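Local coordinates for protein putative xanthine dehydrogenase YAGS fad-binding subunit (Escherichia coli, PDB 5G5G) that probably serves as the molybdenum-cofactor subunit of a periplasmic aldehyde oxidase, holding a dioxothiomolybdenum ion and a pterin cytosine dinucleotide, at residues S56-G61 with Y134-G139; I105-Q110 with D342-N347; Q185-M190 with N278-P283; G314-A319 with L336-L341. All coordinates share one frame; numbering follows the deposited sequence. Where two conformers were deposited one is given.

Contact 1. Residues S56-G61 with Y134-G139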
loop_
_atom_site.group_PDB
_atom_site.type_symbol
_atom_site.label_atom_id
_atom_site.label_comp_id
_atom_site.label_asym_id
_atom_site.label_seq_id
_atom_site.Cartn_x
_atom_site.Cartn_y
_atom_site.Cartn_z
ATOM N N SER C 56 -15.751 -16.476 -2.310
ATOM C CA SER C 56 -17.184 -16.315 -2.505
ATOM C C SER C 56 -17.500 -15.190 -3.486
ATOM O O SER C 56 -16.973 -14.058 -3.386
ATOM C CB SER C 56 -17.879 -15.975 -1.196
ATOM O OG SER C 56 -19.269 -15.800 -1.471
ATOM N N ALA C 57 -18.416 -15.485 -4.387
ATOM C CA ALA C 57 -18.911 -14.496 -5.354
ATOM C C ALA C 57 -20.023 -13.603 -4.768
ATOM O O ALA C 57 -20.402 -12.611 -5.405
ATOM C CB ALA C 57 -19.384 -15.173 -6.632
ATOM N N ILE C 58 -20.542 -13.953 -3.600
ATOM C CA ILE C 58 -21.547 -13.159 -2.961
ATOM C C ILE C 58 -21.117 -12.735 -1.575
ATOM O O ILE C 58 -20.271 -13.390 -0.907
ATOM C CB ILE C 58 -22.906 -13.867 -2.853
ATOM C CG1 ILE C 58 -22.875 -15.023 -1.875
ATOM C CG2 ILE C 58 -23.379 -14.343 -4.211
ATOM C CD1 ILE C 58 -24.216 -15.627 -1.616
ATOM N N ALA C 59 -21.751 -11.657 -1.099
ATOM C CA ALA C 59 -21.478 -11.175 0.253
ATOM C C ALA C 59 -21.998 -12.114 1.305
ATOM O O ALA C 59 -21.342 -12.318 2.338
ATOM C CB ALA C 59 -22.109 -9.806 0.479
ATOM N N LYS C 60 -23.188 -12.676 1.087
ATOM C CA LYS C 60 -23.908 -13.299 2.200
ATOM C C LYS C 60 -25.058 -14.175 1.723
ATOM O O LYS C 60 -25.852 -13.761 0.841
ATOM C CB LYS C 60 -24.512 -12.225 3.143
ATOM C CG LYS C 60 -25.112 -12.807 4.432
ATOM C CD LYS C 60 -25.974 -11.869 5.266
ATOM C CE LYS C 60 -26.190 -12.541 6.612
ATOM N NZ LYS C 60 -26.854 -11.693 7.622
ATOM N N GLY C 61 -25.140 -15.348 2.344
ATOM C CA GLY C 61 -26.092 -16.365 1.961
ATOM C C GLY C 61 -25.562 -17.773 2.192
ATOM O O GLY C 61 -24.774 -18.025 3.101
ATOM N N TYR C 134 -25.187 -20.258 -5.397
ATOM C CA TYR C 134 -25.595 -19.564 -4.181
ATOM C C TYR C 134 -27.079 -19.143 -4.132
ATOM O O TYR C 134 -27.718 -18.925 -5.174
ATOM C CB TYR C 134 -24.815 -18.262 -4.052
ATOM C CG TYR C 134 -23.327 -18.322 -4.246
ATOM C CD1 TYR C 134 -22.764 -18.252 -5.527
ATOM C CD2 TYR C 134 -22.475 -18.362 -3.147
ATOM C CE1 TYR C 134 -21.389 -18.266 -5.721
ATOM C CE2 TYR C 134 -21.108 -18.368 -3.317
ATOM C CZ TYR C 134 -20.570 -18.299 -4.598
ATOM O OH TYR C 134 -19.217 -18.267 -4.769
ATOM N N ARG C 135 -27.541 -18.992 -2.895
ATOM C CA ARG C 135 -28.798 -18.334 -2.520
ATOM C C ARG C 135 -28.399 -17.125 -1.657
ATOM O O ARG C 135 -27.944 -17.294 -0.530
ATOM C CB ARG C 135 -29.643 -19.308 -1.701
ATOM C CG ARG C 135 -31.013 -18.792 -1.266
ATOM C CD ARG C 135 -32.022 -18.804 -2.411
ATOM N NE ARG C 135 -33.241 -18.045 -2.055
ATOM C CZ ARG C 135 -34.507 -18.444 -2.251
ATOM N NH1 ARG C 135 -34.807 -19.608 -2.838
ATOM N NH2 ARG C 135 -35.506 -17.652 -1.872
ATOM N N ARG C 136 -28.553 -15.918 -2.192
ATOM C CA ARG C 136 -28.256 -14.728 -1.401
ATOM C C ARG C 136 -29.219 -14.573 -0.262
ATOM O O ARG C 136 -30.408 -14.963 -0.360
ATOM C CB ARG C 136 -28.386 -13.480 -2.240
ATOM C CG ARG C 136 -27.419 -13.337 -3.373
ATOM C CD ARG C 136 -27.656 -11.968 -4.007
ATOM N NE ARG C 136 -26.710 -11.759 -5.099
ATOM C CZ ARG C 136 -25.480 -11.275 -4.971
ATOM N NH1 ARG C 136 -24.993 -10.916 -3.781
ATOM N NH2 ARG C 136 -24.736 -11.135 -6.070
ATOM N N ASN C 137 -28.736 -14.033 0.854
ATOM C CA ASN C 137 -29.599 -13.620 1.954
ATOM C C ASN C 137 -29.407 -12.123 2.122
ATOM O O ASN C 137 -28.434 -11.562 1.614
ATOM C CB ASN C 137 -29.272 -14.374 3.247
ATOM C CG ASN C 137 -29.596 -15.865 3.163
ATOM O OD1 ASN C 137 -30.077 -16.373 2.134
ATOM N ND2 ASN C 137 -29.305 -16.579 4.239
ATOM N N LYS C 138 -30.387 -11.493 2.771
ATOM C CA LYS C 138 -30.366 -10.074 3.098
ATOM C C LYS C 138 -29.265 -9.766 4.112
ATOM O O LYS C 138 -29.090 -10.459 5.123
ATOM C CB LYS C 138 -31.732 -9.658 3.651
ATOM C CG LYS C 138 -31.840 -8.198 4.070
ATOM C CD LYS C 138 -31.942 -7.324 2.813
ATOM C CE LYS C 138 -31.460 -5.886 3.025
ATOM N NZ LYS C 138 -32.619 -4.970 3.148
ATOM N N GLY C 139 -28.486 -8.743 3.804
ATOM C CA GLY C 139 -27.431 -8.305 4.690
ATOM C C GLY C 139 -27.505 -6.819 5.007
ATOM O O GLY C 139 -28.273 -6.090 4.422
HETATM O O HOH W 1 -21.782 -9.975 -5.935
HETATM O O HOH W 2 -22.591 -9.718 -3.329
HETATM O O HOH W 3 -25.523 -11.592 -0.942
#
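The carbonyl oxygen of Lys60 is gripped by two donors: the backbone N of Asn137, 2.9 Å from Lys60 O with the donor tilted 34° from the carbonyl plane, and water 3. That water also accepts from Arg136 NH1, and the CA of Arg136 adds a C-H...O contact to Lys60 O. Next along the chain, Gly61 CA sits 3.2 Å from Arg135 O; any side chain on Gly61 would run into that oxygen. Gly61 and Arg136 form an antiparallel, non-hydrogen-bonded pair, which joins the start of strand 61-67 to the end of strand 131-136 in the small three-stranded sheet of the a/b hammerhead domain. Ahead of the strand, Ile58 is the apolar centre. Its CG2 lies over one face of the Tyr134 ring, 4.2 Å from the centroid, and also over one face of the Arg136 guanidinium, 3.7 Å above that plane. With CG1 between the backbone N and the carbonyl carbon (chi1 69°), Ile58 CD1 reaches Tyr134 CD2 at 3.6 Å. The far end of the tyrosine is fixed by a nearly straight bond of 2.9 Å from Ala57 N to Tyr134 OH (167°), while Ala57 CB rests beside CE1 of the ring. At the edge of the guanidinium, water 1 links Arg136 NH2 to Ala57 O, and water 2 links NH1 to Ala59 N.

Contact 2. Residues I105-Q110 with D342-N347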
loop_
_atom_site.group_PDB
_atom_site.type_symbol
_atom_site.label_atom_id
_atom_site.label_comp_id
_atom_site.label_asym_id
_atom_site.label_seq_id
_atom_site.Cartn_x
_atom_site.Cartn_y
_atom_site.Cartn_z
ATOM N N ILE C 105 -22.040 -18.585 3.744
ATOM C CA ILE C 105 -21.146 -17.504 3.305
ATOM C C ILE C 105 -21.358 -16.299 4.251
ATOM O O ILE C 105 -22.486 -15.790 4.354
ATOM C CB ILE C 105 -21.449 -17.072 1.878
ATOM C CG1 ILE C 105 -21.314 -18.276 0.884
ATOM C CG2 ILE C 105 -20.578 -15.912 1.469
ATOM C CD1 ILE C 105 -19.913 -18.833 0.765
ATOM N N GLU C 106 -20.278 -15.905 4.910
ATOM C CA GLU C 106 -20.246 -14.770 5.853
ATOM C C GLU C 106 -19.800 -13.447 5.252
ATOM O O GLU C 106 -20.220 -12.389 5.753
ATOM C CB GLU C 106 -19.354 -15.085 7.027
ATOM C CG GLU C 106 -19.758 -16.362 7.769
ATOM C CD GLU C 106 -18.691 -16.730 8.756
ATOM O OE1 GLU C 106 -18.672 -16.112 9.788
ATOM O OE2 GLU C 106 -17.834 -17.588 8.501
ATOM N N HIS C 107 -19.018 -13.475 4.192
ATOM C CA HIS C 107 -18.596 -12.232 3.526
ATOM C C HIS C 107 -18.130 -12.481 2.119
ATOM O O HIS C 107 -17.742 -13.603 1.770
ATOM C CB HIS C 107 -17.521 -11.470 4.391
ATOM C CG HIS C 107 -16.215 -12.213 4.540
ATOM N ND1 HIS C 107 -15.224 -12.137 3.599
ATOM C CD2 HIS C 107 -15.776 -13.091 5.467
ATOM C CE1 HIS C 107 -14.186 -12.851 3.997
ATOM N NE2 HIS C 107 -14.514 -13.476 5.110
ATOM N N TYR C 108 -18.089 -11.408 1.328
ATOM C CA TYR C 108 -17.592 -11.466 -0.026
ATOM C C TYR C 108 -16.119 -11.917 -0.016
ATOM O O TYR C 108 -15.315 -11.535 0.877
ATOM C CB TYR C 108 -17.731 -10.099 -0.666
ATOM C CG TYR C 108 -17.377 -10.058 -2.106
ATOM C CD1 TYR C 108 -18.182 -10.659 -3.083
ATOM C CD2 TYR C 108 -16.226 -9.458 -2.502
ATOM C CE1 TYR C 108 -17.805 -10.612 -4.411
ATOM C CE2 TYR C 108 -15.858 -9.385 -3.809
ATOM C CZ TYR C 108 -16.644 -9.995 -4.753
ATOM O OH TYR C 108 -16.209 -9.928 -6.073
ATOM N N HIS C 109 -15.776 -12.742 -1.004
ATOM C CA HIS C 109 -14.390 -13.290 -1.101
ATOM C C HIS C 109 -13.934 -14.167 0.047
ATOM O O HIS C 109 -12.762 -14.528 0.122
ATOM C CB HIS C 109 -13.341 -12.217 -1.407
ATOM C CG HIS C 109 -13.322 -11.785 -2.826
ATOM N ND1 HIS C 109 -12.521 -10.767 -3.253
ATOM C CD2 HIS C 109 -13.990 -12.223 -3.928
ATOM C CE1 HIS C 109 -12.648 -10.601 -4.548
ATOM N NE2 HIS C 109 -13.546 -11.465 -4.986
ATOM N N GLN C 110 -14.839 -14.636 0.891
ATOM C CA GLN C 110 -14.470 -15.655 1.853
ATOM C C GLN C 110 -14.035 -16.917 1.126
ATOM O O GLN C 110 -14.670 -17.307 0.128
ATOM C CB GLN C 110 -15.648 -15.970 2.775
ATOM C CG GLN C 110 -15.386 -17.072 3.811
ATOM C CD GLN C 110 -16.592 -17.247 4.727
ATOM O OE1 GLN C 110 -17.751 -17.091 4.300
ATOM N NE2 GLN C 110 -16.325 -17.535 6.005
ATOM N N ASP C 342 -22.462 -7.149 7.579
ATOM C CA ASP C 342 -22.076 -8.351 6.869
ATOM C C ASP C 342 -21.014 -8.089 5.824
ATOM O O ASP C 342 -20.908 -8.813 4.845
ATOM C CB ASP C 342 -23.330 -8.964 6.224
ATOM C CG ASP C 342 -24.351 -9.359 7.258
ATOM O OD1 ASP C 342 -24.004 -10.279 8.020
ATOM O OD2 ASP C 342 -25.440 -8.697 7.360
ATOM N N LEU C 343 -20.262 -7.011 5.982
ATOM C CA LEU C 343 -19.046 -6.792 5.236
ATOM C C LEU C 343 -17.968 -7.760 5.741
ATOM O O LEU C 343 -18.173 -8.470 6.724
ATOM C CB LEU C 343 -18.590 -5.364 5.443
ATOM C CG LEU C 343 -19.439 -4.272 4.800
ATOM C CD1 LEU C 343 -19.050 -2.911 5.336
ATOM C CD2 LEU C 343 -19.316 -4.288 3.282
ATOM N N PRO C 344 -16.806 -7.801 5.066
ATOM C CA PRO C 344 -15.706 -8.606 5.585
ATOM C C PRO C 344 -15.329 -8.226 7.038
ATOM O O PRO C 344 -15.774 -7.151 7.536
ATOM C CB PRO C 344 -14.585 -8.313 4.592
ATOM C CG PRO C 344 -15.340 -8.139 3.279
ATOM C CD PRO C 344 -16.495 -7.263 3.722
ATOM N N GLU C 345 -14.586 -9.102 7.686
ATOM C CA GLU C 345 -14.222 -8.931 9.098
ATOM C C GLU C 345 -13.432 -7.638 9.311
ATOM O O GLU C 345 -12.365 -7.452 8.738
ATOM C CB GLU C 345 -13.339 -10.086 9.592
ATOM C CG GLU C 345 -13.036 -10.092 11.086
ATOM C CD GLU C 345 -12.152 -11.254 11.466
ATOM O OE1 GLU C 345 -12.589 -12.424 11.306
ATOM O OE2 GLU C 345 -11.039 -11.003 11.956
ATOM N N GLY C 346 -13.921 -6.805 10.216
ATOM C CA GLY C 346 -13.192 -5.674 10.712
ATOM C C GLY C 346 -12.205 -6.132 11.769
ATOM O O GLY C 346 -12.505 -6.997 12.605
ATOM N N ASN C 347 -11.020 -5.551 11.749
ATOM C CA ASN C 347 -10.039 -5.917 12.761
ATOM C C ASN C 347 -8.902 -4.897 12.765
ATOM O O ASN C 347 -8.955 -3.869 12.077
ATOM C CB ASN C 347 -9.529 -7.370 12.554
ATOM C CG ASN C 347 -9.330 -8.120 13.871
ATOM O OD1 ASN C 347 -8.742 -7.580 14.842
ATOM N ND2 ASN C 347 -9.738 -9.358 13.890
HETATM O O HOH W 4 -22.473 -12.358 7.325
HETATM O O HOH W 5 -19.239 -9.027 2.488
#
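His107 and Pro344 bring the two loops together, 5.1 Å apart at CA, where a type II turn from His107 to Gln110 faces the chain just beyond strand 331-340. Water 5 joins the two backbones, accepting from Tyr108 N and donating to Asp342 O; water 4 donates to Glu106 O and to the carboxylate atom Asp342 OD1. Direct contact is van der Waals. His107 CB packs on Pro344 CA at 3.6 Å, and ND1 of the ring comes within 4.0 Å of Pro344 CB, the two side chains crossing at a slant. A chi1 of 65° sets the imidazole between its own backbone N and carbonyl carbon, tucked against the turn. From there ND1 donates to Tyr108 O at 2.8 Å, reaching it from above the carbonyl plane, while Gln110 CB lies 3.6 Å over one ring face. Were His107 an alanine, Tyr108 O would be likely to lose this donor and a gap to open between the turn and Pro344. Asp342 is held further by Ala140 N at OD2, and the Tyr108 hydroxyl bonds an acidic side chain of another protein chain. The contact thus links the hammerhead loop between strands 104-105 and 111-117 to the loop between strand 331-340 and helix 354-372, with Asn277 of helix 275-278 touching both Tyr108 and Pro344.

Contact 3. Residues Q185-M190 with N278-P283; sequences QSHMAM and NTTHRP
Gln185 extends its chain from a CG placed beside the backbone N (chi1 -57°), and Arg282, with CG anti to the backbone N and a bend at chi3 (-54°), brings its NE to the amide. The two side chains lie next to each other and point the same way. Arg282 NE donates to Gln185 OE1 at 2.8 Å, with the oxygen near the guanidinium plane; the amide plane itself is turned 78° from it. Water 6 closes a second path from OE1 to Arg282 NH2. Behind this pair the backbones make a single antiparallel bridge of hydrogen-bonded type, Arg282 N giving to Gln185 O at 2.8 Å and Gln185 N to Arg282 O at 3.2 Å. The latter oxygen has another donor, His281 ND1, 3.1 Å from Arg282 O and well above the carbonyl plane; NE2 of the same ring bonds Pro344 O. Further along, the edge of His187 meets Thr280, His187 CE1 lying 3.2 Å from Thr280 OG1. Its NE2 is bound to Ala348 O, and water 8 ties ND1 to Thr279 OG1, so both ring nitrogens are held; the His187 side chain comes to about 6 Å from the dioxothiomolybdenum ion at its nearest atoms. Water 7 joins Ser186 OG to Thr280 O. The remaining guanidinium nitrogens go to Glu317 in a salt bridge and to Arg350 O. Direct and water-mediated bonds hold the guanidinium and both histidine rings, and this network forms a second shell that probably steadies Ala348 and Arg350, two residues of the molybdenum pocket.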
loop_
_atom_site.group_PDB
_atom_site.type_symbol
_atom_site.label_atom_id
_atom_site.label_comp_id
_atom_site.label_asym_id
_atom_site.label_seq_id
_atom_site.Cartn_x
_atom_site.Cartn_y
_atom_site.Cartn_z
ATOM N N GLN C 185 -10.593 0.960 5.983
ATOM C CA GLN C 185 -9.239 1.044 5.417
ATOM C C GLN C 185 -8.608 -0.334 5.324
ATOM O O GLN C 185 -8.950 -1.267 6.084
ATOM C CB GLN C 185 -8.319 2.016 6.225
ATOM C CG GLN C 185 -8.893 3.420 6.313
ATOM C CD GLN C 185 -8.190 4.319 7.336
ATOM O OE1 GLN C 185 -7.540 3.844 8.252
ATOM N NE2 GLN C 185 -8.403 5.648 7.207
ATOM N N SER C 186 -7.580 -0.407 4.497
ATOM C CA SER C 186 -6.926 -1.673 4.169
ATOM C C SER C 186 -5.426 -1.623 4.378
ATOM O O SER C 186 -4.777 -0.633 4.048
ATOM C CB SER C 186 -7.264 -2.059 2.689
ATOM O OG SER C 186 -7.103 -3.449 2.468
ATOM N N HIS C 187 -4.830 -2.754 4.795
ATOM C CA HIS C 187 -3.405 -2.737 5.146
ATOM C C HIS C 187 -2.499 -2.521 3.939
ATOM O O HIS C 187 -1.539 -1.751 3.968
ATOM C CB HIS C 187 -3.010 -4.007 5.869
ATOM C CG HIS C 187 -3.971 -4.372 6.938
ATOM N ND1 HIS C 187 -5.126 -5.103 6.677
ATOM C CD2 HIS C 187 -3.990 -4.077 8.252
ATOM C CE1 HIS C 187 -5.806 -5.223 7.792
ATOM N NE2 HIS C 187 -5.134 -4.619 8.764
ATOM N N MET C 188 -2.843 -3.227 2.862
ATOM C CA MET C 188 -2.075 -3.181 1.632
ATOM C C MET C 188 -0.594 -3.465 1.852
ATOM O O MET C 188 0.282 -2.870 1.220
ATOM C CB MET C 188 -2.221 -1.835 0.909
ATOM C CG MET C 188 -3.641 -1.337 0.744
ATOM S SD MET C 188 -4.651 -2.308 -0.384
ATOM C CE MET C 188 -3.984 -1.944 -1.899
ATOM N N ALA C 189 -0.276 -4.411 2.739
ATOM C CA ALA C 189 1.129 -4.794 2.920
ATOM C C ALA C 189 1.657 -5.318 1.604
ATOM O O ALA C 189 0.937 -6.037 0.889
ATOM C CB ALA C 189 1.269 -5.869 4.000
ATOM N N MET C 190 2.893 -4.950 1.270
ATOM C CA MET C 190 3.362 -5.175 -0.098
ATOM C C MET C 190 3.552 -6.644 -0.377
ATOM O O MET C 190 3.442 -7.033 -1.518
ATOM C CB MET C 190 4.622 -4.382 -0.374
ATOM C CG MET C 190 4.928 -4.188 -1.856
ATOM S SD MET C 190 3.630 -3.403 -2.825
ATOM C CE MET C 190 3.277 -1.993 -1.839
ATOM N N ASN C 278 -11.072 -10.571 1.264
ATOM C CA ASN C 278 -10.850 -11.869 1.930
ATOM C C ASN C 278 -10.352 -11.714 3.361
ATOM O O ASN C 278 -10.734 -12.506 4.231
ATOM C CB ASN C 278 -9.843 -12.749 1.168
ATOM C CG ASN C 278 -9.568 -14.036 1.900
ATOM O OD1 ASN C 278 -8.567 -14.169 2.599
ATOM N ND2 ASN C 278 -10.520 -14.990 1.783
ATOM N N THR C 279 -9.503 -10.707 3.591
ATOM C CA THR C 279 -8.783 -10.599 4.850
ATOM C C THR C 279 -9.533 -9.605 5.754
ATOM O O THR C 279 -10.742 -9.616 5.765
ATOM C CB THR C 279 -7.308 -10.246 4.690
ATOM O OG1 THR C 279 -7.080 -8.944 4.123
ATOM C CG2 THR C 279 -6.635 -11.267 3.755
ATOM N N THR C 280 -8.815 -8.792 6.522
ATOM C CA THR C 280 -9.470 -7.862 7.420
ATOM C C THR C 280 -9.241 -6.417 6.943
ATOM O O THR C 280 -8.387 -6.163 6.089
ATOM C CB THR C 280 -8.946 -8.000 8.840
ATOM O OG1 THR C 280 -7.579 -7.613 8.922
ATOM C CG2 THR C 280 -9.084 -9.431 9.315
ATOM N N HIS C 281 -10.007 -5.528 7.550
ATOM C CA HIS C 281 -9.910 -4.124 7.297
ATOM C C HIS C 281 -10.132 -3.295 8.583
ATOM O O HIS C 281 -10.786 -3.764 9.452
ATOM C CB HIS C 281 -11.031 -3.664 6.327
ATOM C CG HIS C 281 -12.415 -3.967 6.818
ATOM N ND1 HIS C 281 -13.209 -3.032 7.434
ATOM C CD2 HIS C 281 -13.129 -5.116 6.811
ATOM C CE1 HIS C 281 -14.340 -3.591 7.804
ATOM N NE2 HIS C 281 -14.319 -4.855 7.434
ATOM N N ARG C 282 -9.577 -2.101 8.640
ATOM C CA ARG C 282 -9.976 -1.208 9.724
ATOM C C ARG C 282 -11.485 -0.908 9.550
ATOM O O ARG C 282 -11.865 -0.501 8.497
ATOM C CB ARG C 282 -9.221 0.112 9.737
ATOM C CG ARG C 282 -9.528 0.905 11.017
ATOM C CD ARG C 282 -9.027 2.347 11.014
ATOM N NE ARG C 282 -7.604 2.480 10.710
ATOM C CZ ARG C 282 -6.579 2.296 11.565
ATOM N NH1 ARG C 282 -6.751 1.758 12.761
ATOM N NH2 ARG C 282 -5.334 2.487 11.138
ATOM N N PRO C 283 -12.298 -1.054 10.611
ATOM C CA PRO C 283 -13.694 -0.633 10.502
ATOM C C PRO C 283 -13.813 0.858 10.309
ATOM O O PRO C 283 -13.107 1.629 10.979
ATOM C CB PRO C 283 -14.289 -1.044 11.852
ATOM C CG PRO C 283 -13.336 -2.105 12.390
ATOM C CD PRO C 283 -12.016 -1.679 11.916
HETATM O O HOH W 6 -4.959 4.540 8.934
HETATM O O HOH W 7 -9.058 -4.843 3.711
HETATM O O HOH W 8 -5.038 -6.835 4.461
#

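Contact 4. Residues G314-A319 with L336-L341; sequences GTPETA and LRLATL
Leu338 CA and Pro316 CA, 5.9 Å apart, mark the closest approach of the backbones, with the loop running opposite in direction to strand 331-340 and too far from it for a ladder. What joins them is apolar packing from two leucines that point to the loop. Leu336 spreads its two methyls: CD1 reaches Pro316 CG and Thr318 CG2, each at 4.0 Å, while CD2 lies 3.8 Å from Glu317 O. That carbonyl belongs to an inverse gamma turn centred on Thr318 and closed by Ala319 N to Glu317 O, so the methyl sits against the turn's backbone. Placing CG beside the backbone N (chi1 -63°) sends both branches into this corner. Cutting Leu336 back to an alanine is likely to strip both methyls from Thr318 CG2, Glu317 O and the CG side of Pro316, leaving a gap under the turn. Leu338 turns the other way at its first torsion, CG anti to N, and puts CD2 3.6 Å from Gly314 O and CD1 against Pro316 CA. Within the loop Thr315 OG1 donates to a lone pair of Pro316 O. Between the leucines Arg337 faces the opposite side of the strand, in a salt bridge with Asp159, while Glu317 turns from the strand to bond Gly353 N. The loop is part of the connection between strand 299-310 and its parallel neighbour 331-340 in a mixed sheet of the cofactor-binding domain, and it lies along the second of them.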
loop_
_atom_site.group_PDB
_atom_site.type_symbol
_atom_site.label_atom_id
_atom_site.label_comp_id
_atom_site.label_asym_id
_atom_site.label_seq_id
_atom_site.Cartn_x
_atom_site.Cartn_y
_atom_site.Cartn_z
ATOM N N GLY C 314 -17.562 -9.880 16.368
ATOM C CA GLY C 314 -16.346 -9.161 16.072
ATOM C C GLY C 314 -16.078 -7.958 16.953
ATOM O O GLY C 314 -16.911 -7.551 17.768
ATOM N N THR C 315 -14.885 -7.442 16.803
ATOM C CA THR C 315 -14.410 -6.338 17.663
ATOM C C THR C 315 -14.964 -4.956 17.210
ATOM O O THR C 315 -15.065 -4.698 16.018
ATOM C CB THR C 315 -12.869 -6.260 17.676
ATOM O OG1 THR C 315 -12.464 -5.192 18.527
ATOM C CG2 THR C 315 -12.261 -5.957 16.345
ATOM N N PRO C 316 -15.252 -4.059 18.180
ATOM C CA PRO C 316 -15.426 -2.663 17.792
ATOM C C PRO C 316 -14.109 -2.001 17.442
ATOM O O PRO C 316 -13.037 -2.498 17.752
ATOM C CB PRO C 316 -15.990 -1.993 19.054
ATOM C CG PRO C 316 -15.658 -2.907 20.187
ATOM C CD PRO C 316 -15.428 -4.287 19.628
ATOM N N GLU C 317 -14.197 -0.876 16.758
ATOM C CA GLU C 317 -13.017 -0.002 16.591
ATOM C C GLU C 317 -12.997 0.965 17.816
ATOM O O GLU C 317 -13.912 1.764 18.035
ATOM C CB GLU C 317 -13.066 0.713 15.239
ATOM C CG GLU C 317 -11.831 1.585 14.921
ATOM C CD GLU C 317 -10.499 0.839 14.696
ATOM O OE1 GLU C 317 -10.489 -0.403 14.709
ATOM O OE2 GLU C 317 -9.476 1.492 14.395
ATOM N N THR C 318 -11.975 0.818 18.644
ATOM C CA THR C 318 -11.968 1.420 20.012
ATOM C C THR C 318 -11.592 2.910 19.943
ATOM O O THR C 318 -10.626 3.365 20.567
ATOM C CB THR C 318 -11.058 0.619 20.958
ATOM O OG1 THR C 318 -9.804 0.346 20.328
ATOM C CG2 THR C 318 -11.723 -0.706 21.271
ATOM N N ALA C 319 -12.439 3.672 19.270
ATOM C CA ALA C 319 -12.113 5.049 18.937
ATOM C C ALA C 319 -12.323 6.120 20.032
ATOM O O ALA C 319 -12.022 7.264 19.781
ATOM C CB ALA C 319 -12.860 5.445 17.672
ATOM N N LEU C 336 -18.855 3.252 23.295
ATOM C CA LEU C 336 -18.828 2.575 22.002
ATOM C C LEU C 336 -20.188 2.018 21.652
ATOM O O LEU C 336 -20.950 1.574 22.531
ATOM C CB LEU C 336 -17.784 1.429 21.965
ATOM C CG LEU C 336 -16.328 1.821 22.146
ATOM C CD1 LEU C 336 -15.459 0.559 22.190
ATOM C CD2 LEU C 336 -15.895 2.791 21.049
ATOM N N ARG C 337 -20.478 1.999 20.353
ATOM C CA ARG C 337 -21.707 1.417 19.827
ATOM C C ARG C 337 -21.312 0.501 18.668
ATOM O O ARG C 337 -20.639 0.946 17.729
ATOM C CB ARG C 337 -22.636 2.515 19.385
ATOM C CG ARG C 337 -22.957 3.582 20.489
ATOM C CD ARG C 337 -23.889 3.034 21.463
ATOM N NE ARG C 337 -24.198 4.060 22.494
ATOM C CZ ARG C 337 -23.514 4.267 23.623
ATOM N NH1 ARG C 337 -22.497 3.487 23.947
ATOM N NH2 ARG C 337 -23.955 5.194 24.498
ATOM N N LEU C 338 -21.740 -0.758 18.743
ATOM C CA LEU C 338 -21.302 -1.763 17.784
ATOM C C LEU C 338 -22.490 -2.274 16.965
ATOM O O LEU C 338 -23.366 -2.961 17.506
ATOM C CB LEU C 338 -20.605 -2.910 18.548
ATOM C CG LEU C 338 -20.051 -4.010 17.638
ATOM C CD1 LEU C 338 -19.065 -3.529 16.607
ATOM C CD2 LEU C 338 -19.459 -5.062 18.552
ATOM N N ALA C 339 -22.522 -1.939 15.682
ATOM C CA ALA C 339 -23.541 -2.472 14.767
ATOM C C ALA C 339 -23.090 -3.815 14.237
ATOM O O ALA C 339 -21.894 -4.133 14.239
ATOM C CB ALA C 339 -23.763 -1.524 13.601
ATOM N N THR C 340 -24.068 -4.551 13.711
ATOM C CA THR C 340 -23.781 -5.760 12.946
ATOM C C THR C 340 -23.767 -5.446 11.454
ATOM O O THR C 340 -24.764 -4.995 10.911
ATOM C CB THR C 340 -24.795 -6.846 13.296
ATOM O OG1 THR C 340 -24.607 -7.127 14.679
ATOM C CG2 THR C 340 -24.522 -8.125 12.497
ATOM N N LEU C 341 -22.636 -5.719 10.809
ATOM C CA LEU C 341 -22.511 -5.523 9.364
ATOM C C LEU C 341 -21.963 -6.799 8.769
ATOM O O LEU C 341 -21.056 -7.370 9.348
ATOM C CB LEU C 341 -21.589 -4.356 8.987
ATOM C CG LEU C 341 -21.947 -2.912 9.457
ATOM C CD1 LEU C 341 -20.848 -1.933 9.088
ATOM C CD2 LEU C 341 -23.285 -2.494 8.845
#

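Contacts 2 and 3 are buried, whereas contacts 1 and 4 are only partly so. Contacts 1 and 2 share the hammerhead region and are stitched together by backbone bonds, Ser56 with Gln110 and Gly61 with Ile105; contact 2 then leads across to the cofactor-binding domain, where contact 3 meets it through His281 and Asn278. Contact 4, seated on the strand that ends just before 342-347, touches contact 3 through the salt bridge of Arg282 and Glu317. Chemistry follows place: strand pairing and a tyrosine ring in the partly exposed hammerhead edge; between the two domains, water bridges and van der Waals packing with no direct bond; direct polar bonds near the molybdenum; and methyl packing beside the sheet.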